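Local coordinates for conserved hypothetical exported protein (Bacteroides fragilis, PDB 4JJA) that is of unproven function but belongs to the NamZ family and may act as a peptidoglycan exo-beta-N-acetylmuramidase, as its family suggests, at residues Val112-Tyr117 and Tyr228-Ile233; Cys234-Thr239 and Asp305-Ala310; Thr239-Gly244 and Gln252-Pro257. All coordinates share one frame; numbering follows the deposited sequence.

Contact 1: residues Val112-Tyr117 and Tyr228-Ile233; sequences VGLRFY and YLYPSI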
loop_
_atom_site.group_PDB
_atom_site.type_symbol
_atom_site.label_atom_id
_atom_site.label_comp_id
_atom_site.label_asym_id
_atom_site.label_seq_id
_atom_site.Cartn_x
_atom_site.Cartn_y
_atom_site.Cartn_z
ATOM N N VAL A 112 -1.319 -0.545 -3.219
ATOM C CA VAL A 112 -1.488 0.815 -3.753
ATOM C C VAL A 112 -0.208 1.634 -3.873
ATOM O O VAL A 112 -0.246 2.761 -4.310
ATOM C CB VAL A 112 -2.573 1.600 -2.991
ATOM C CG1 VAL A 112 -3.926 0.846 -3.045
ATOM C CG2 VAL A 112 -2.174 1.830 -1.579
ATOM N N GLY A 113 0.920 1.053 -3.474
ATOM C CA GLY A 113 2.229 1.685 -3.704
ATOM C C GLY A 113 2.745 2.722 -2.753
ATOM O O GLY A 113 3.497 3.594 -3.132
ATOM N N LEU A 114 2.326 2.631 -1.484
ATOM C CA LEU A 114 2.732 3.573 -0.474
ATOM C C LEU A 114 3.452 2.875 0.657
ATOM O O LEU A 114 3.076 1.801 1.116
ATOM C CB LEU A 114 1.515 4.295 0.122
ATOM C CG LEU A 114 1.061 5.532 -0.624
ATOM C CD1 LEU A 114 2.146 6.615 -0.608
ATOM C CD2 LEU A 114 0.533 5.171 -2.016
ATOM N N ARG A 115 4.468 3.551 1.163
ATOM C CA ARG A 115 5.227 3.009 2.312
ATOM C C ARG A 115 4.380 2.776 3.561
ATOM O O ARG A 115 4.668 1.904 4.343
ATOM C CB ARG A 115 6.392 3.935 2.605
ATOM C CG ARG A 115 7.395 3.414 3.590
ATOM C CD ARG A 115 8.527 4.379 3.802
ATOM N NE ARG A 115 8.099 5.589 4.443
ATOM C CZ ARG A 115 8.618 6.801 4.223
ATOM N NH1 ARG A 115 9.581 6.992 3.327
ATOM N NH2 ARG A 115 8.112 7.859 4.892
ATOM N N PHE A 116 3.326 3.556 3.738
ATOM C CA PHE A 116 2.459 3.468 4.886
ATOM C C PHE A 116 1.201 2.661 4.635
ATOM O O PHE A 116 0.331 2.587 5.516
ATOM C CB PHE A 116 2.180 4.840 5.519
ATOM C CG PHE A 116 1.905 5.957 4.560
ATOM C CD1 PHE A 116 0.771 5.946 3.753
ATOM C CD2 PHE A 116 2.762 7.046 4.484
ATOM C CE1 PHE A 116 0.490 7.002 2.874
ATOM C CE2 PHE A 116 2.484 8.094 3.613
ATOM C CZ PHE A 116 1.366 8.061 2.798
ATOM N N TYR A 117 1.132 1.957 3.483
ATOM C CA TYR A 117 0.094 0.952 3.203
ATOM C C TYR A 117 0.810 -0.380 3.340
ATOM O O TYR A 117 1.709 -0.666 2.557
ATOM C CB TYR A 117 -0.465 1.171 1.828
ATOM C CG TYR A 117 -1.747 0.390 1.569
ATOM C CD1 TYR A 117 -2.965 0.959 1.846
ATOM C CD2 TYR A 117 -1.741 -0.856 0.963
ATOM C CE1 TYR A 117 -4.141 0.328 1.604
ATOM C CE2 TYR A 117 -2.915 -1.541 0.706
ATOM C CZ TYR A 117 -4.125 -0.934 1.034
ATOM O OH TYR A 117 -5.280 -1.631 0.747
ATOM N N TYR A 228 -4.941 8.011 -6.127
ATOM C CA TYR A 228 -3.953 8.953 -6.596
ATOM C C TYR A 228 -3.639 10.075 -5.623
ATOM O O TYR A 228 -2.521 10.576 -5.577
ATOM C CB TYR A 228 -4.340 9.533 -7.955
ATOM C CG TYR A 228 -4.423 8.513 -9.080
ATOM C CD1 TYR A 228 -3.422 7.545 -9.266
ATOM C CD2 TYR A 228 -5.416 8.569 -10.022
ATOM C CE1 TYR A 228 -3.449 6.639 -10.307
ATOM C CE2 TYR A 228 -5.463 7.670 -11.092
ATOM C CZ TYR A 228 -4.500 6.703 -11.254
ATOM O OH TYR A 228 -4.547 5.831 -12.306
ATOM N N LEU A 229 -4.642 10.502 -4.864
ATOM C CA LEU A 229 -4.464 11.523 -3.829
ATOM C C LEU A 229 -3.870 11.011 -2.522
ATOM O O LEU A 229 -3.294 11.772 -1.764
ATOM C CB LEU A 229 -5.811 12.232 -3.559
ATOM C CG LEU A 229 -6.236 13.251 -4.617
ATOM C CD1 LEU A 229 -7.692 13.654 -4.385
ATOM C CD2 LEU A 229 -5.316 14.452 -4.588
ATOM N N TYR A 230 -3.982 9.698 -2.281
ATOM C CA TYR A 230 -3.558 9.070 -1.067
ATOM C C TYR A 230 -2.137 9.473 -0.624
ATOM O O TYR A 230 -1.950 9.770 0.583
ATOM C CB TYR A 230 -3.782 7.550 -1.189
ATOM C CG TYR A 230 -3.461 6.705 -0.005
ATOM C CD1 TYR A 230 -4.194 6.759 1.164
ATOM C CD2 TYR A 230 -2.488 5.740 -0.089
ATOM C CE1 TYR A 230 -3.889 5.957 2.252
ATOM C CE2 TYR A 230 -2.175 4.926 0.981
ATOM C CZ TYR A 230 -2.847 5.050 2.161
ATOM O OH TYR A 230 -2.507 4.226 3.221
ATOM N N PRO A 231 -1.153 9.495 -1.531
ATOM C CA PRO A 231 0.174 9.872 -1.050
ATOM C C PRO A 231 0.266 11.229 -0.386
ATOM O O PRO A 231 1.064 11.420 0.532
ATOM C CB PRO A 231 1.035 9.850 -2.335
ATOM C CG PRO A 231 0.298 8.942 -3.241
ATOM C CD PRO A 231 -1.161 9.102 -2.962
ATOM N N SER A 232 -0.531 12.169 -0.879
ATOM C CA SER A 232 -0.553 13.545 -0.359
ATOM C C SER A 232 -1.497 13.658 0.841
ATOM O O SER A 232 -1.150 14.201 1.878
ATOM C CB SER A 232 -0.992 14.528 -1.458
ATOM O OG SER A 232 -0.100 14.510 -2.555
ATOM N N ILE A 233 -2.662 13.098 0.725
ATOM C CA ILE A 233 -3.723 13.306 1.713
ATOM C C ILE A 233 -3.580 12.432 2.953
ATOM O O ILE A 233 -3.941 12.862 4.026
ATOM C CB ILE A 233 -5.121 13.153 1.027
ATOM C CG1 ILE A 233 -5.280 14.253 -0.004
ATOM C CG2 ILE A 233 -6.297 13.183 2.025
ATOM C CD1 ILE A 233 -5.372 15.668 0.545
#
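Leu114 and Pro231 mark the closest approach of the two backbones, their CA atoms 6.8 Å apart. The 112-117 loop has no regular structure until a type I beta turn from Leu114 to Tyr117, closed by Tyr117 N to Leu114 O; 228-233 is the last part of helix 224-233, kinked at Pro231 and Ser232. Leu229 O accepts from both Ser232 N and Ile233 N as the helix ends. Tyr230 carries the contact. With CG anti to its backbone N (chi1 -177°), its ring reaches out from the helix into the turn. Phe116 CE1 lies over one face of that ring, 3.9 Å from Tyr230 CE2, in an offset edge-to-face pair with the planes at 78°. Leu114 runs past Tyr230 in the opposite direction and sets its branch point, Leu114 CG, 3.6 Å from Tyr230 CD2. The aromatic pair joins the loop between strand 104-107 of the parallel sheet and helix 119-132, in the N-terminal NamZ family region, to helix 224-233, whose Tyr230 falls in the C-terminal one. Leu114 CD1 goes on to Pro231 CB at 3.8 Å, crossing the proline at about a right angle. Tyr230 OH lies at the edge of the Tyr117 ring, 3.6 Å from Tyr117 CD1, and is hydrogen-bonded to a glycerol, probably from the crystallisation liquor. Tyr117 turns its own hydroxyl to Ser218. Pro231 O, buried at the edge of the Phe116 ring, lies 4.1 Å from Phe116 CZ and has no hydrogen-bonding partner in the model.

Contact 2: residues Cys234-Thr239 and Asp305-Ala310; sequences CLFEGT and DYLIDA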
loop_
_atom_site.group_PDB
_atom_site.type_symbol
_atom_site.label_atom_id
_atom_site.label_comp_id
_atom_site.label_asym_id
_atom_site.label_seq_id
_atom_site.Cartn_x
_atom_site.Cartn_y
_atom_site.Cartn_z
ATOM N N CYS A 234 -2.991 11.254 2.844
ATOM C CA CYS A 234 -2.810 10.395 4.006
ATOM C C CYS A 234 -1.857 11.026 5.018
ATOM O O CYS A 234 -1.906 10.677 6.175
ATOM C CB CYS A 234 -2.304 8.985 3.604
ATOM S SG CYS A 234 -2.557 7.738 4.880
ATOM N N LEU A 235 -1.042 12.001 4.604
ATOM C CA LEU A 235 -0.234 12.731 5.588
ATOM C C LEU A 235 -1.061 13.382 6.670
ATOM O O LEU A 235 -0.563 13.625 7.786
ATOM C CB LEU A 235 0.677 13.719 4.869
ATOM C CG LEU A 235 1.627 13.079 3.833
ATOM C CD1 LEU A 235 2.466 14.193 3.178
ATOM C CD2 LEU A 235 2.515 12.010 4.437
ATOM N N PHE A 236 -2.315 13.693 6.369
ATOM C CA PHE A 236 -3.199 14.242 7.381
ATOM C C PHE A 236 -3.492 13.304 8.535
ATOM O O PHE A 236 -3.941 13.747 9.584
ATOM C CB PHE A 236 -4.515 14.762 6.799
ATOM C CG PHE A 236 -4.413 16.058 6.039
ATOM C CD1 PHE A 236 -3.997 17.207 6.670
ATOM C CD2 PHE A 236 -4.789 16.156 4.710
ATOM C CE1 PHE A 236 -3.998 18.418 6.022
ATOM C CE2 PHE A 236 -4.770 17.378 4.026
ATOM C CZ PHE A 236 -4.349 18.503 4.699
ATOM N N GLU A 237 -3.203 12.025 8.386
ATOM C CA GLU A 237 -3.351 11.105 9.521
ATOM C C GLU A 237 -2.340 11.426 10.614
ATOM O O GLU A 237 -2.479 10.929 11.712
ATOM C CB GLU A 237 -3.254 9.666 9.067
ATOM C CG GLU A 237 -4.452 9.372 8.135
ATOM C CD GLU A 237 -5.051 8.024 8.077
ATOM O OE1 GLU A 237 -4.360 7.059 8.318
ATOM O OE2 GLU A 237 -6.254 7.960 7.689
ATOM N N GLY A 238 -1.318 12.216 10.319
ATOM C CA GLY A 238 -0.389 12.747 11.306
ATOM C C GLY A 238 -0.795 14.079 11.873
ATOM O O GLY A 238 0.088 14.768 12.403
ATOM N N THR A 239 -2.077 14.439 11.773
ATOM C CA THR A 239 -2.627 15.719 12.171
ATOM C C THR A 239 -4.035 15.473 12.668
ATOM O O THR A 239 -4.578 14.375 12.480
ATOM C CB THR A 239 -2.704 16.721 10.976
ATOM O OG1 THR A 239 -3.866 16.429 10.176
ATOM C CG2 THR A 239 -1.427 16.752 10.126
ATOM N N ASP A 305 0.995 21.149 -0.518
ATOM C CA ASP A 305 0.139 22.331 -0.445
ATOM C C ASP A 305 -0.962 22.180 0.583
ATOM O O ASP A 305 -1.346 23.158 1.250
ATOM C CB ASP A 305 -0.517 22.662 -1.814
ATOM C CG ASP A 305 0.400 23.314 -2.834
ATOM O OD1 ASP A 305 1.490 23.747 -2.494
ATOM O OD2 ASP A 305 -0.035 23.415 -4.016
ATOM N N TYR A 306 -1.567 20.982 0.633
ATOM C CA TYR A 306 -2.735 20.806 1.447
ATOM C C TYR A 306 -2.368 20.858 2.930
ATOM O O TYR A 306 -3.025 21.533 3.742
ATOM C CB TYR A 306 -3.417 19.467 1.093
ATOM C CG TYR A 306 -3.585 19.257 -0.401
ATOM C CD1 TYR A 306 -4.188 20.215 -1.185
ATOM C CD2 TYR A 306 -3.171 18.092 -1.014
ATOM C CE1 TYR A 306 -4.326 20.037 -2.580
ATOM C CE2 TYR A 306 -3.319 17.900 -2.400
ATOM C CZ TYR A 306 -3.889 18.890 -3.174
ATOM O OH TYR A 306 -4.073 18.655 -4.529
ATOM N N LEU A 307 -1.329 20.128 3.302
ATOM C CA LEU A 307 -0.853 20.116 4.642
ATOM C C LEU A 307 -0.455 21.535 5.141
ATOM O O LEU A 307 -0.788 21.946 6.245
ATOM C CB LEU A 307 0.306 19.120 4.648
ATOM C CG LEU A 307 0.916 18.810 5.989
ATOM C CD1 LEU A 307 -0.024 18.015 6.880
ATOM C CD2 LEU A 307 2.188 18.042 5.814
ATOM N N ILE A 308 0.247 22.246 4.269
ATOM C CA ILE A 308 0.715 23.585 4.609
ATOM C C ILE A 308 -0.459 24.534 4.767
ATOM O O ILE A 308 -0.508 25.369 5.685
ATOM C CB ILE A 308 1.760 24.036 3.568
ATOM C CG1 ILE A 308 3.028 23.193 3.704
ATOM C CG2 ILE A 308 2.022 25.575 3.631
ATOM C CD1 ILE A 308 4.068 23.416 2.613
ATOM N N ASP A 309 -1.440 24.409 3.881
ATOM C CA ASP A 309 -2.645 25.208 3.986
ATOM C C ASP A 309 -3.342 25.026 5.326
ATOM O O ASP A 309 -3.683 26.005 6.000
ATOM C CB ASP A 309 -3.578 24.828 2.827
ATOM C CG ASP A 309 -4.891 25.574 2.828
ATOM O OD1 ASP A 309 -4.817 26.803 2.864
ATOM O OD2 ASP A 309 -5.923 24.952 2.687
ATOM N N ALA A 310 -3.593 23.773 5.679
ATOM C CA ALA A 310 -4.257 23.513 6.928
ATOM C C ALA A 310 -3.465 23.971 8.142
ATOM O O ALA A 310 -4.018 24.523 9.079
ATOM C CB ALA A 310 -4.592 22.027 7.045
#
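Phe236 packs its ring from the 3-10 turn 234-237 against the first turns of helix 305-314, and the backbones come nearest where Phe236 CA lies 6.9 Å from Leu307 CA. From CB the side chain leaves with CG anti to the carbonyl carbon (chi1 -74°), which carries the ring to the helix. On one flank of the ring, Phe236 CD1 lies 4.1 Å from Leu307 CD1; the leucine has two conformers, and its contacts here are those of the one given, in which the two side chains run past each other in opposite directions. One atom further, Phe236 CE1 meets the methyl of Ala310, 3.8 Å from Ala310 CB. On the other flank Phe236 CE2 touches Tyr306 CB, also at 3.8 Å, where the tyrosine crosses the phenylalanine at about a right angle. The far atom, Phe236 CZ, pushes up to the helix backbone itself and stands 3.4 Å from Tyr306 O, which sits at the ring edge near its plane. That carbonyl is already used within the helix, accepting from Ala310 N. Beside the ring, Leu307 CD1 in the same conformer also reaches Thr239 CG2 at 3.8 Å. The Thr239 hydroxyl turns back to its own segment: Thr239 OG1 bonds to Phe236 O at 2.7 Å, in the carbonyl plane and on a lone pair, and Thr239 N adds a second bond to the same oxygen. The loop after the 3-10 turn is thus tied to the residue whose ring makes the contact. Tyr254 of strand 253-256 stacks on Phe236, so the ring is a shared wedge of the C-terminal NamZ region. Between the two segments the fit is by shape and burial; the helix's polar tie, Asp309 to Tyr254 and Tyr262, lies outside them.

Contact 3: residues Thr239-Gly244 and Gln252-Pro257; sequences TPVSLG and QVYGHP
The His256 imidazole has Pro257 CD over one face and Pro240 O at its edge, in plane, 3.3 Å from His256 CD2. The same carbonyl is hydrogen-bonded to Gln279, while ND1 on the histidine bonds to Asn258 N. The phenol of Tyr254 receives Val241 CG1 at its edge and leads away from 239-244 to give its hydroxyl Asp309 as partner. Lower on that side chain, Tyr254 CB lies 4.0 Å from Val241 CG1, a methyl placed anti to the backbone N (chi1 176°) that also packs on Gly255 O. The backbones run roughly antiparallel and join at one hydrogen-bonded pair. Ser242 N reaches Gly255 O at 2.9 Å, and Gly255 N returns to Ser242 O at 3.0 Å. Tyr254 CA adds a CA-H...O contact to the same Ser242 O, and Leu243 CA makes another to Val253 O, at 3.3 Å. Gly244 CA packs 3.6 Å from Val253 CG2. Two ST turns shape the loop: Thr239 OG1 takes the N-H of Val241, and Ser242 OG that of Gly244. The whole is a single antiparallel beta bridge, by which an irregular segment lines the outer edge of strand 253-256 in the small antiparallel sheet with 284-288 and 265-266.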
loop_
_atom_site.group_PDB
_atom_site.type_symbol
_atom_site.label_atom_id
_atom_site.label_comp_id
_atom_site.label_asym_id
_atom_site.label_seq_id
_atom_site.Cartn_x
_atom_site.Cartn_y
_atom_site.Cartn_z
ATOM N N THR A 239 -2.077 14.439 11.773
ATOM C CA THR A 239 -2.627 15.719 12.171
ATOM C C THR A 239 -4.035 15.473 12.668
ATOM O O THR A 239 -4.578 14.375 12.480
ATOM C CB THR A 239 -2.704 16.721 10.976
ATOM O OG1 THR A 239 -3.866 16.429 10.176
ATOM C CG2 THR A 239 -1.427 16.752 10.126
ATOM N N PRO A 240 -4.728 16.500 13.197
ATOM C CA PRO A 240 -6.149 16.354 13.549
ATOM C C PRO A 240 -7.150 16.573 12.415
ATOM O O PRO A 240 -8.357 16.526 12.629
ATOM C CB PRO A 240 -6.351 17.409 14.624
ATOM C CG PRO A 240 -5.112 18.093 14.787
ATOM C CD PRO A 240 -4.154 17.717 13.748
ATOM N N VAL A 241 -6.659 16.852 11.224
ATOM C CA VAL A 241 -7.509 17.215 10.086
ATOM C C VAL A 241 -8.208 15.956 9.568
ATOM O O VAL A 241 -7.592 14.910 9.414
ATOM C CB VAL A 241 -6.658 17.873 8.974
ATOM C CG1 VAL A 241 -7.450 18.161 7.768
ATOM C CG2 VAL A 241 -5.978 19.120 9.502
ATOM N N SER A 242 -9.504 16.058 9.281
ATOM C CA SER A 242 -10.224 14.974 8.633
ATOM C C SER A 242 -9.853 14.938 7.141
ATOM O O SER A 242 -9.796 15.987 6.478
ATOM C CB SER A 242 -11.755 15.172 8.734
ATOM O OG SER A 242 -12.449 14.187 7.945
ATOM N N LEU A 243 -9.721 13.715 6.619
ATOM C CA LEU A 243 -9.503 13.506 5.202
ATOM C C LEU A 243 -10.716 12.835 4.555
ATOM O O LEU A 243 -10.633 12.258 3.451
ATOM C CB LEU A 243 -8.197 12.761 4.945
ATOM C CG LEU A 243 -7.952 11.464 5.698
ATOM C CD1 LEU A 243 -8.806 10.298 5.212
ATOM C CD2 LEU A 243 -6.468 11.078 5.585
ATOM N N GLY A 244 -11.864 12.915 5.241
ATOM C CA GLY A 244 -13.111 12.450 4.640
ATOM C C GLY A 244 -13.566 11.060 4.990
ATOM O O GLY A 244 -14.562 10.596 4.416
ATOM N N GLN A 252 -10.348 12.412 -0.553
ATOM C CA GLN A 252 -10.566 13.333 -1.659
ATOM C C GLN A 252 -10.970 14.723 -1.206
ATOM O O GLN A 252 -11.328 15.569 -2.007
ATOM C CB GLN A 252 -11.615 12.772 -2.617
ATOM C CG GLN A 252 -11.225 11.448 -3.273
ATOM C CD GLN A 252 -12.427 10.660 -3.700
ATOM O OE1 GLN A 252 -12.937 10.900 -4.800
ATOM N NE2 GLN A 252 -12.941 9.795 -2.834
ATOM N N VAL A 253 -10.948 14.933 0.119
ATOM C CA VAL A 253 -11.266 16.197 0.785
ATOM C C VAL A 253 -10.344 16.363 1.982
ATOM O O VAL A 253 -9.748 15.368 2.446
ATOM C CB VAL A 253 -12.757 16.245 1.228
ATOM C CG1 VAL A 253 -13.746 15.977 0.094
ATOM C CG2 VAL A 253 -12.973 15.269 2.395
ATOM N N TYR A 254 -10.265 17.581 2.505
ATOM C CA TYR A 254 -9.682 17.753 3.832
ATOM C C TYR A 254 -10.379 18.887 4.542
ATOM O O TYR A 254 -10.832 19.834 3.921
ATOM C CB TYR A 254 -8.163 17.940 3.807
ATOM C CG TYR A 254 -7.661 19.192 3.166
ATOM C CD1 TYR A 254 -7.442 19.243 1.781
ATOM C CD2 TYR A 254 -7.378 20.326 3.908
ATOM C CE1 TYR A 254 -6.898 20.382 1.194
ATOM C CE2 TYR A 254 -6.871 21.456 3.316
ATOM C CZ TYR A 254 -6.623 21.495 1.971
ATOM O OH TYR A 254 -6.108 22.627 1.367
ATOM N N GLY A 255 -10.512 18.786 5.856
ATOM C CA GLY A 255 -11.158 19.856 6.585
ATOM C C GLY A 255 -11.175 19.586 8.076
ATOM O O GLY A 255 -10.801 18.525 8.536
ATOM N N HIS A 256 -11.654 20.571 8.839
ATOM C CA HIS A 256 -11.610 20.495 10.290
ATOM C C HIS A 256 -12.625 21.489 10.840
ATOM O O HIS A 256 -12.871 22.530 10.220
ATOM C CB HIS A 256 -10.183 20.874 10.746
ATOM C CG HIS A 256 -9.929 20.723 12.202
ATOM N ND1 HIS A 256 -10.341 21.671 13.115
ATOM C CD2 HIS A 256 -9.412 19.689 12.904
ATOM C CE1 HIS A 256 -10.052 21.236 14.321
ATOM N NE2 HIS A 256 -9.485 20.039 14.232
ATOM N N PRO A 257 -13.220 21.177 12.004
ATOM C CA PRO A 257 -14.224 22.136 12.536
ATOM C C PRO A 257 -13.732 23.545 12.845
ATOM O O PRO A 257 -14.537 24.457 12.897
ATOM C CB PRO A 257 -14.721 21.479 13.793
ATOM C CG PRO A 257 -14.048 20.209 13.922
ATOM C CD PRO A 257 -13.131 19.956 12.801
#

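Overall arrangement
All three contacts are buried, but the centre of contact 1 lies about 7 Å from the centre of the chain, those of contacts 2 and 3 about 19 and 21 Å. Contact 1 joins the N-terminal and C-terminal family regions through an aromatic pair; the other two lie wholly within the C-terminal region and share Thr239. Contact 2, like contact 1, is side-chain packing, whereas contact 3 depends on backbone bonds at a sheet edge. Helix 224-233 runs straight into the 3-10 turn, and Phe116 packs on Cys234 at its start. Contacts 2 and 3 are centred about 8 Å apart, linked by a probable hydrogen bond between Asp309 OD2 and Tyr254 OH.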